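Local coordinates for solute-binding protein (PDB 2ZYO) that binds maltotetraose, and related cyclo- and maltodextrins, as a solute-binding protein that probably serves carbohydrate uptake across the cell membrane, at residues A310-F313 with K314-E318. Sequence-based numbering, arbitrary orientation.
Sequences ASRF and KETGE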
ATOM      1  N   ALA A 310     -18.187  -2.788  -5.808  1.00  9.11           N
ATOM      2  CA  ALA A 310     -18.993  -3.312  -4.704  1.00  9.53           C
ATOM      3  C   ALA A 310     -18.896  -4.833  -4.707  1.00 10.20           C
ATOM      4  O   ALA A 310     -18.642  -5.453  -3.671  1.00 10.34           O
ATOM      5  CB  ALA A 310     -20.442  -2.870  -4.829  1.00 10.53           C
ATOM      6  N   SER A 311     -19.078  -5.417  -5.891  1.00  9.41           N
ATOM      7  CA  SER A 311     -18.906  -6.852  -6.107  1.00  9.59           C
ATOM      8  C   SER A 311     -17.489  -7.307  -5.757  1.00  9.90           C
ATOM      9  O   SER A 311     -17.308  -8.303  -5.049  1.00  9.89           O
ATOM     10  CB  SER A 311     -19.245  -7.202  -7.559  1.00  9.04           C
ATOM     11  OG  SER A 311     -18.746  -8.476  -7.926  1.00  9.71           O
ATOM     12  N   ARG A 312     -16.491  -6.569  -6.242  1.00  9.09           N
ATOM     13  CA  ARG A 312     -15.093  -6.907  -5.959  1.00  9.30           C
ATOM     14  C   ARG A 312     -14.784  -6.914  -4.463  1.00  9.62           C
ATOM     15  O   ARG A 312     -14.118  -7.828  -3.974  1.00 10.73           O
ATOM     16  CB  ARG A 312     -14.121  -5.980  -6.694  1.00  9.43           C
ATOM     17  CG  ARG A 312     -12.710  -6.540  -6.707  1.00 10.26           C
ATOM     18  CD  ARG A 312     -11.703  -5.665  -7.428  1.00 10.63           C
ATOM     19  NE  ARG A 312     -10.423  -6.367  -7.505  1.00 11.21           N
ATOM     20  CZ  ARG A 312      -9.497  -6.364  -6.547  1.00 11.40           C
ATOM     21  NH1 ARG A 312      -9.683  -5.674  -5.429  1.00 12.66           N
ATOM     22  NH2 ARG A 312      -8.379  -7.056  -6.710  1.00 11.99           N
ATOM     23  N   PHE A 313     -15.274  -5.910  -3.739  1.00  9.96           N
ATOM     24  CA  PHE A 313     -15.057  -5.865  -2.296  1.00  9.62           C
ATOM     25  C   PHE A 313     -15.659  -7.078  -1.591  1.00 11.05           C
ATOM     26  O   PHE A 313     -15.007  -7.705  -0.758  1.00 10.59           O
ATOM     27  CB  PHE A 313     -15.601  -4.581  -1.665  1.00 10.68           C
ATOM     28  CG  PHE A 313     -15.702  -4.661  -0.170  1.00 10.59           C
ATOM     29  CD1 PHE A 313     -14.552  -4.654   0.618  1.00 10.14           C
ATOM     30  CD2 PHE A 313     -16.939  -4.794   0.450  1.00 11.32           C
ATOM     31  CE1 PHE A 313     -14.634  -4.759   2.000  1.00 11.86           C
ATOM     32  CE2 PHE A 313     -17.031  -4.899   1.834  1.00 11.16           C
ATOM     33  CZ  PHE A 313     -15.877  -4.879   2.609  1.00 10.96           C
ATOM     34  N   LYS A 314     -16.903  -7.399  -1.931  1.00 11.01           N
ATOM     35  CA  LYS A 314     -17.618  -8.497  -1.281  1.00 12.58           C
ATOM     36  C   LYS A 314     -16.955  -9.854  -1.537  1.00 13.26           C
ATOM     37  O   LYS A 314     -16.955 -10.723  -0.661  1.00 15.10           O
ATOM     38  CB  LYS A 314     -19.093  -8.504  -1.696  1.00 12.72           C
ATOM     39  CG  LYS A 314     -19.878  -7.297  -1.177  1.00 15.63           C
ATOM     40  CD  LYS A 314     -21.293  -7.259  -1.730  1.00 19.91           C
ATOM     41  CE  LYS A 314     -21.972  -5.936  -1.416  1.00 22.64           C
ATOM     42  NZ  LYS A 314     -23.341  -5.859  -1.995  1.00 23.60           N
ATOM     43  N   GLU A 315     -16.375 -10.018  -2.725  1.00 13.19           N
ATOM     44  CA  GLU A 315     -15.678 -11.251  -3.087  1.00 13.81           C
ATOM     45  C   GLU A 315     -14.270 -11.335  -2.500  1.00 14.29           C
ATOM     46  O   GLU A 315     -13.886 -12.368  -1.946  1.00 15.57           O
ATOM     47  CB  GLU A 315     -15.594 -11.408  -4.610  1.00 14.29           C
ATOM     48  CG  GLU A 315     -16.857 -11.913  -5.283  1.00 19.20           C
ATOM     49  CD  GLU A 315     -16.553 -12.726  -6.532  1.00 18.81           C
ATOM     50  OE1 GLU A 315     -16.367 -13.955  -6.418  1.00 20.79           O
ATOM     51  OE2 GLU A 315     -16.503 -12.141  -7.631  1.00 19.69           O
ATOM     52  N   THR A 316     -13.509 -10.247  -2.624  1.00 13.60           N
ATOM     53  CA  THR A 316     -12.074 -10.258  -2.309  1.00 13.15           C
ATOM     54  C   THR A 316     -11.721  -9.722  -0.922  1.00 13.48           C
ATOM     55  O   THR A 316     -10.653 -10.042  -0.389  1.00 14.46           O
ATOM     56  CB  THR A 316     -11.250  -9.446  -3.335  1.00 12.85           C
ATOM     57  OG1 THR A 316     -11.557  -8.052  -3.198  1.00 12.29           O
ATOM     58  CG2 THR A 316     -11.536  -9.903  -4.765  1.00 13.07           C
ATOM     59  N   GLY A 317     -12.592  -8.888  -0.360  1.00 12.65           N
ATOM     60  CA  GLY A 317     -12.340  -8.257   0.936  1.00 12.89           C
ATOM     61  C   GLY A 317     -11.414  -7.054   0.864  1.00 12.89           C
ATOM     62  O   GLY A 317     -11.100  -6.442   1.890  1.00 14.06           O
ATOM     63  N   GLU A 318     -10.977  -6.716  -0.349  1.00 12.37           N
ATOM     64  CA  GLU A 318     -10.102  -5.569  -0.573  1.00 12.05           C
ATOM     65  C   GLU A 318     -10.930  -4.299  -0.704  1.00 10.88           C
ATOM     66  O   GLU A 318     -11.888  -4.248  -1.482  1.00  9.33           O
ATOM     67  CB  GLU A 318      -9.230  -5.772  -1.819  1.00 13.04           C
ATOM     68  CG  GLU A 318      -8.331  -7.010  -1.775  1.00 14.83           C
ATOM     69  CD  GLU A 318      -7.273  -7.026  -2.872  1.00 17.34           C
ATOM     70  OE1 GLU A 318      -7.525  -6.499  -3.976  1.00 16.43           O
ATOM     71  OE2 GLU A 318      -6.173  -7.571  -2.629  1.00 21.03           O
TER
HETATM   72  O   HOH W   1     -11.713  -4.041  -4.341  1.00 10.20           O
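R312 reaches past the C-terminal end of helix 306-316, where an ST turn follows in this bacterial solute-binding protein fold, to grip E318 in a salt bridge, end-on, with both terminal nitrogens on one oxygen. NH1 of R312 lies 2.7 Å from E318 OE1 and takes its anti lone pair; NH2, 2.9 Å from the same OE1, meets it from above the carboxylate plane. OE1 stays nearly in the guanidinium plane, although the two flat groups are turned 45° apart. With CG of R312 anti to its backbone N (chi1 -165°), the extended chain carries the guanidinium out to E318. One water accepts from R312 NH1 and donates to E318 O. That carbonyl oxygen also lies at the F313 ring edge, 3.4 Å from CD1. Over one guanidinium face sits T316 OG1, whose hydroxyl donates to R312 O (2.7 Å), an oxygen that also accepts from T316 N. OG1 in turn accepts from E318 N, closing the ST turn that ties the E318 backbone to the helix end. G317, with positive phi, leaves the helix while its N still donates a hydrogen bond to F313 O. Farther out, F313 packs on M330 and I331, and K282 NZ holds E318 OE2 in a second salt bridge.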